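Local coordinates for protein diphthine synthase (Aeropyrum pernix, PDB 1WDE) that probably trimethylates the modified target histidine of translation elongation factor 2 with S-adenosyl-L-methionine as methyl donor, a step in diphthamide biosynthesis, at residues Val35-Leu49 against Val86-His100. Numbering follows the deposited sequence.
Sequences VVYVESYTMPGSSWL and VAVVTAGDPMVATTH
E39 carries CG between its backbone N and carbonyl carbon (chi1 65°) and bends again at chi2 (87°), which swings its carboxylate over to T90 and H100. There E39 OE1 accepts three bonds. H100 NE2 donates at 2.6 Å, nearly straight at 174° and in the imidazole plane, yet reaches E39 OE1 from above the carboxylate plane. T90 OG1 meets E39 OE1 at 2.9 Å on the anti side, tilted out of the carboxylate plane. T42 OG1 takes the syn lone pair of E39 OE1 at 2.6 Å. E39 OE2 receives the backbone N of T42, so both oxygens are held and the carboxylate's rotation is fixed; such a cluster of donors would probably stabilise its negative charge. Losing the carboxylate to an alanine here is likely to leave H100 NE2 and the hydroxyls of T90 and T42 without their shared acceptor, and the imidazole freer to turn.

Before this cluster, strands 35-39 and 86-90 pair in parallel, with Y37 N to A87 O (2.8 Å) and V89 N to Y37 O (2.9 Å) among the bonds. Beyond E39 the strands part, and a water bridges E39 O to A91 N. A91 CB then packs against M43 CB at 4.0 Å.

The loop after strand 85-90 forms a type I turn holding D93 and V96, which probably help bind S-adenosyl-L-methionine. In the five-stranded parallel sheet of this tetrapyrrole methylase family domain, strand 62-64 flanks 35-39, strand 9-14 flanks 85-90, and helix 67-71 touches E39 and Y41 through L70.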
loop_
_atom_site.group_PDB
_atom_site.type_symbol
_atom_site.label_atom_id
_atom_site.label_comp_id
_atom_site.label_asym_id
_atom_site.label_seq_id
_atom_site.Cartn_x
_atom_site.Cartn_y
_atom_site.Cartn_z
ATOM N N VAL A 35 5.532 -18.325 20.559
ATOM C CA VAL A 35 4.260 -18.394 19.844
ATOM C C VAL A 35 4.377 -17.523 18.583
ATOM O O VAL A 35 5.060 -16.493 18.593
ATOM C CB VAL A 35 3.092 -17.861 20.711
ATOM C CG1 VAL A 35 1.761 -18.244 20.080
ATOM C CG2 VAL A 35 3.185 -18.421 22.116
ATOM N N VAL A 36 3.718 -17.941 17.505
ATOM C CA VAL A 36 3.764 -17.202 16.248
ATOM C C VAL A 36 2.395 -17.047 15.596
ATOM O O VAL A 36 1.848 -18.003 15.042
ATOM C CB VAL A 36 4.688 -17.889 15.233
ATOM C CG1 VAL A 36 4.766 -17.057 13.958
ATOM C CG2 VAL A 36 6.072 -18.074 15.834
ATOM N N TYR A 37 1.837 -15.843 15.684
ATOM C CA TYR A 37 0.556 -15.540 15.066
ATOM C C TYR A 37 0.913 -15.036 13.680
ATOM O O TYR A 37 1.902 -14.322 13.506
ATOM C CB TYR A 37 -0.173 -14.448 15.839
ATOM C CG TYR A 37 -0.596 -14.854 17.232
ATOM C CD1 TYR A 37 -1.686 -15.701 17.433
ATOM C CD2 TYR A 37 0.099 -14.401 18.349
ATOM C CE1 TYR A 37 -2.075 -16.084 18.717
ATOM C CE2 TYR A 37 -0.280 -14.778 19.633
ATOM C CZ TYR A 37 -1.367 -15.617 19.813
ATOM O OH TYR A 37 -1.743 -15.980 21.088
ATOM N N VAL A 38 0.119 -15.418 12.693
ATOM C CA VAL A 38 0.366 -15.019 11.320
ATOM C C VAL A 38 -0.919 -14.455 10.741
ATOM O O VAL A 38 -1.962 -15.108 10.774
ATOM C CB VAL A 38 0.831 -16.230 10.474
ATOM C CG1 VAL A 38 1.028 -15.822 9.037
ATOM C CG2 VAL A 38 2.117 -16.783 11.034
ATOM N N GLU A 39 -0.854 -13.231 10.232
ATOM C CA GLU A 39 -2.034 -12.617 9.652
ATOM C C GLU A 39 -1.777 -12.379 8.175
ATOM O O GLU A 39 -0.767 -11.796 7.786
ATOM C CB GLU A 39 -2.401 -11.318 10.401
ATOM C CG GLU A 39 -1.413 -10.170 10.311
ATOM C CD GLU A 39 -1.640 -9.301 9.085
ATOM O OE1 GLU A 39 -0.977 -8.246 8.972
ATOM O OE2 GLU A 39 -2.482 -9.671 8.234
ATOM N N SER A 40 -2.690 -12.870 7.349
ATOM C CA SER A 40 -2.555 -12.737 5.912
ATOM C C SER A 40 -3.706 -11.968 5.300
ATOM O O SER A 40 -3.995 -12.118 4.116
ATOM C CB SER A 40 -2.456 -14.128 5.293
ATOM O OG SER A 40 -3.186 -15.061 6.068
ATOM N N TYR A 41 -4.357 -11.135 6.109
ATOM C CA TYR A 41 -5.484 -10.342 5.637
ATOM C C TYR A 41 -5.139 -8.898 5.246
ATOM O O TYR A 41 -5.893 -8.264 4.504
ATOM C CB TYR A 41 -6.593 -10.340 6.696
ATOM C CG TYR A 41 -6.247 -9.622 7.981
ATOM C CD1 TYR A 41 -6.306 -8.231 8.065
ATOM C CD2 TYR A 41 -5.878 -10.335 9.119
ATOM C CE1 TYR A 41 -6.011 -7.563 9.260
ATOM C CE2 TYR A 41 -5.578 -9.681 10.319
ATOM C CZ TYR A 41 -5.649 -8.294 10.383
ATOM O OH TYR A 41 -5.381 -7.645 11.571
ATOM N N THR A 42 -4.019 -8.374 5.745
ATOM C CA THR A 42 -3.615 -7.003 5.415
ATOM C C THR A 42 -2.934 -6.921 4.055
ATOM O O THR A 42 -2.653 -5.826 3.564
ATOM C CB THR A 42 -2.622 -6.403 6.464
ATOM O OG1 THR A 42 -1.487 -7.266 6.607
ATOM C CG2 THR A 42 -3.303 -6.213 7.821
HETATM N N MSE A 43 -2.680 -8.075 3.448
HETATM C CA MSE A 43 -2.004 -8.130 2.152
HETATM C C MSE A 43 -2.633 -9.174 1.206
HETATM O O MSE A 43 -2.777 -10.346 1.562
HETATM C CB MSE A 43 -0.512 -8.450 2.371
HETATM C CG MSE A 43 0.501 -7.322 2.039
HETATM SE SE MSE A 43 0.507 -5.639 3.063
HETATM C CE MSE A 43 0.508 -4.391 1.587
ATOM N N PRO A 44 -3.012 -8.758 -0.016
ATOM C CA PRO A 44 -3.616 -9.691 -0.979
ATOM C C PRO A 44 -2.604 -10.697 -1.543
ATOM O O PRO A 44 -1.410 -10.412 -1.605
ATOM C CB PRO A 44 -4.170 -8.756 -2.054
ATOM C CG PRO A 44 -3.178 -7.644 -2.056
ATOM C CD PRO A 44 -2.953 -7.395 -0.576
ATOM N N GLY A 45 -3.088 -11.868 -1.950
ATOM C CA GLY A 45 -2.212 -12.888 -2.498
ATOM C C GLY A 45 -1.202 -13.413 -1.490
ATOM O O GLY A 45 -0.122 -13.877 -1.865
ATOM N N SER A 46 -1.558 -13.360 -0.209
ATOM C CA SER A 46 -0.656 -13.810 0.850
ATOM C C SER A 46 -0.891 -15.243 1.315
ATOM O O SER A 46 -0.635 -15.562 2.472
ATOM C CB SER A 46 -0.777 -12.878 2.051
ATOM O OG SER A 46 -2.071 -12.982 2.613
ATOM N N SER A 47 -1.367 -16.107 0.423
ATOM C CA SER A 47 -1.623 -17.503 0.789
ATOM C C SER A 47 -0.346 -18.232 1.183
ATOM O O SER A 47 -0.347 -19.088 2.066
ATOM C CB SER A 47 -2.283 -18.249 -0.377
ATOM O OG SER A 47 -3.571 -17.724 -0.658
ATOM N N TRP A 48 0.742 -17.876 0.518
ATOM C CA TRP A 48 2.042 -18.482 0.752
ATOM C C TRP A 48 2.589 -18.192 2.148
ATOM O O TRP A 48 3.430 -18.935 2.647
ATOM C CB TRP A 48 3.048 -17.943 -0.273
ATOM C CG TRP A 48 3.294 -16.460 -0.090
ATOM C CD1 TRP A 48 2.484 -15.434 -0.500
ATOM C CD2 TRP A 48 4.345 -15.856 0.682
ATOM N NE1 TRP A 48 2.961 -14.237 -0.022
ATOM C CE2 TRP A 48 4.099 -14.467 0.707
ATOM C CE3 TRP A 48 5.466 -16.358 1.361
ATOM C CZ2 TRP A 48 4.935 -13.565 1.392
ATOM C CZ3 TRP A 48 6.293 -15.464 2.042
ATOM C CH2 TRP A 48 6.018 -14.082 2.051
ATOM N N LEU A 49 2.117 -17.112 2.768
ATOM C CA LEU A 49 2.618 -16.684 4.076
ATOM C C LEU A 49 2.641 -17.758 5.160
ATOM O O LEU A 49 3.707 -18.103 5.662
ATOM C CB LEU A 49 1.827 -15.466 4.566
ATOM C CG LEU A 49 2.256 -14.856 5.904
ATOM C CD1 LEU A 49 3.702 -14.408 5.838
ATOM C CD2 LEU A 49 1.341 -13.702 6.248
ATOM N N VAL A 86 6.001 -13.467 22.069
ATOM C CA VAL A 86 4.976 -13.659 21.046
ATOM C C VAL A 86 5.296 -12.871 19.779
ATOM O O VAL A 86 5.653 -11.698 19.841
ATOM C CB VAL A 86 3.584 -13.235 21.564
ATOM C CG1 VAL A 86 2.563 -13.314 20.454
ATOM C CG2 VAL A 86 3.155 -14.151 22.702
ATOM N N ALA A 87 5.167 -13.527 18.633
ATOM C CA ALA A 87 5.446 -12.880 17.363
ATOM C C ALA A 87 4.195 -12.766 16.505
ATOM O O ALA A 87 3.371 -13.683 16.467
ATOM C CB ALA A 87 6.523 -13.655 16.605
ATOM N N VAL A 88 4.046 -11.617 15.852
ATOM C CA VAL A 88 2.937 -11.380 14.937
ATOM C C VAL A 88 3.629 -11.123 13.606
ATOM O O VAL A 88 4.427 -10.185 13.468
ATOM C CB VAL A 88 2.079 -10.162 15.351
ATOM C CG1 VAL A 88 1.026 -9.878 14.284
ATOM C CG2 VAL A 88 1.385 -10.444 16.685
ATOM N N VAL A 89 3.344 -11.980 12.634
ATOM C CA VAL A 89 3.971 -11.878 11.327
ATOM C C VAL A 89 3.046 -11.346 10.250
ATOM O O VAL A 89 1.913 -11.797 10.107
ATOM C CB VAL A 89 4.485 -13.230 10.855
ATOM C CG1 VAL A 89 5.326 -13.054 9.597
ATOM C CG2 VAL A 89 5.307 -13.892 11.966
ATOM N N THR A 90 3.565 -10.394 9.483
ATOM C CA THR A 90 2.835 -9.767 8.391
ATOM C C THR A 90 3.631 -9.899 7.097
ATOM O O THR A 90 4.854 -9.864 7.119
ATOM C CB THR A 90 2.614 -8.255 8.688
ATOM O OG1 THR A 90 1.784 -8.118 9.852
ATOM C CG2 THR A 90 1.942 -7.557 7.499
ATOM N N ALA A 91 2.950 -10.087 5.971
ATOM C CA ALA A 91 3.663 -10.128 4.703
ATOM C C ALA A 91 4.085 -8.650 4.535
ATOM O O ALA A 91 3.385 -7.754 4.992
ATOM C CB ALA A 91 2.713 -10.557 3.568
ATOM N N GLY A 92 5.221 -8.384 3.915
ATOM C CA GLY A 92 5.642 -6.998 3.780
ATOM C C GLY A 92 6.254 -6.483 5.075
ATOM O O GLY A 92 7.086 -7.151 5.683
ATOM N N ASP A 93 5.844 -5.295 5.502
ATOM C CA ASP A 93 6.349 -4.681 6.738
ATOM C C ASP A 93 5.156 -4.349 7.611
ATOM O O ASP A 93 4.196 -3.740 7.143
ATOM C CB ASP A 93 7.111 -3.386 6.430
ATOM C CG ASP A 93 7.703 -2.746 7.672
ATOM O OD1 ASP A 93 8.913 -2.907 7.912
ATOM O OD2 ASP A 93 6.952 -2.093 8.410
ATOM N N PRO A 94 5.212 -4.698 8.901
ATOM C CA PRO A 94 4.085 -4.411 9.798
ATOM C C PRO A 94 3.688 -2.946 9.988
ATOM O O PRO A 94 2.561 -2.659 10.378
ATOM C CB PRO A 94 4.515 -5.074 11.102
ATOM C CG PRO A 94 6.017 -4.931 11.079
ATOM C CD PRO A 94 6.357 -5.263 9.644
HETATM N N MSE A 95 4.591 -2.014 9.697
HETATM C CA MSE A 95 4.280 -0.603 9.888
HETATM C C MSE A 95 3.811 0.082 8.599
HETATM O O MSE A 95 3.461 1.270 8.591
HETATM C CB MSE A 95 5.509 0.122 10.445
HETATM C CG MSE A 95 6.021 -0.474 11.750
HETATM SE SE MSE A 95 4.594 -0.525 13.087
HETATM C CE MSE A 95 5.648 -0.887 14.692
ATOM N N VAL A 96 3.787 -0.668 7.508
ATOM C CA VAL A 96 3.376 -0.090 6.241
ATOM C C VAL A 96 1.984 -0.500 5.809
ATOM O O VAL A 96 1.763 -1.634 5.401
ATOM C CB VAL A 96 4.373 -0.454 5.108
ATOM C CG1 VAL A 96 3.860 0.079 3.748
ATOM C CG2 VAL A 96 5.742 0.152 5.417
ATOM N N ALA A 97 1.045 0.432 5.905
ATOM C CA ALA A 97 -0.316 0.180 5.460
ATOM C C ALA A 97 -1.087 -0.890 6.229
ATOM O O ALA A 97 -1.725 -1.747 5.627
ATOM C CB ALA A 97 -0.306 -0.167 3.974
ATOM N N THR A 98 -0.998 -0.845 7.553
ATOM C CA THR A 98 -1.736 -1.763 8.428
ATOM C C THR A 98 -1.915 -0.951 9.698
ATOM O O THR A 98 -1.297 0.103 9.840
ATOM C CB THR A 98 -0.938 -3.025 8.786
ATOM O OG1 THR A 98 0.013 -2.706 9.808
ATOM C CG2 THR A 98 -0.202 -3.566 7.566
ATOM N N THR A 99 -2.764 -1.396 10.613
ATOM C CA THR A 99 -2.927 -0.651 11.856
ATOM C C THR A 99 -2.236 -1.352 13.039
ATOM O O THR A 99 -2.587 -1.107 14.193
ATOM C CB THR A 99 -4.420 -0.439 12.206
ATOM O OG1 THR A 99 -5.106 -1.695 12.133
ATOM C CG2 THR A 99 -5.060 0.567 11.257
ATOM N N HIS A 100 -1.245 -2.197 12.751
ATOM C CA HIS A 100 -0.520 -2.913 13.805
ATOM C C HIS A 100 0.252 -2.027 14.797
ATOM O O HIS A 100 0.711 -2.514 15.833
ATOM C CB HIS A 100 0.428 -3.948 13.190
ATOM C CG HIS A 100 -0.272 -5.005 12.392
ATOM N ND1 HIS A 100 -1.602 -5.322 12.584
ATOM C CD2 HIS A 100 0.161 -5.798 11.384
ATOM C CE1 HIS A 100 -1.959 -6.259 11.723
ATOM N NE2 HIS A 100 -0.908 -6.565 10.984
HETATM O O HOH W 1 0.116 -9.988 6.013
HETATM O O HOH W 2 -5.724 -4.497 11.671
HETATM O O HOH W 3 -3.776 -3.481 4.981
#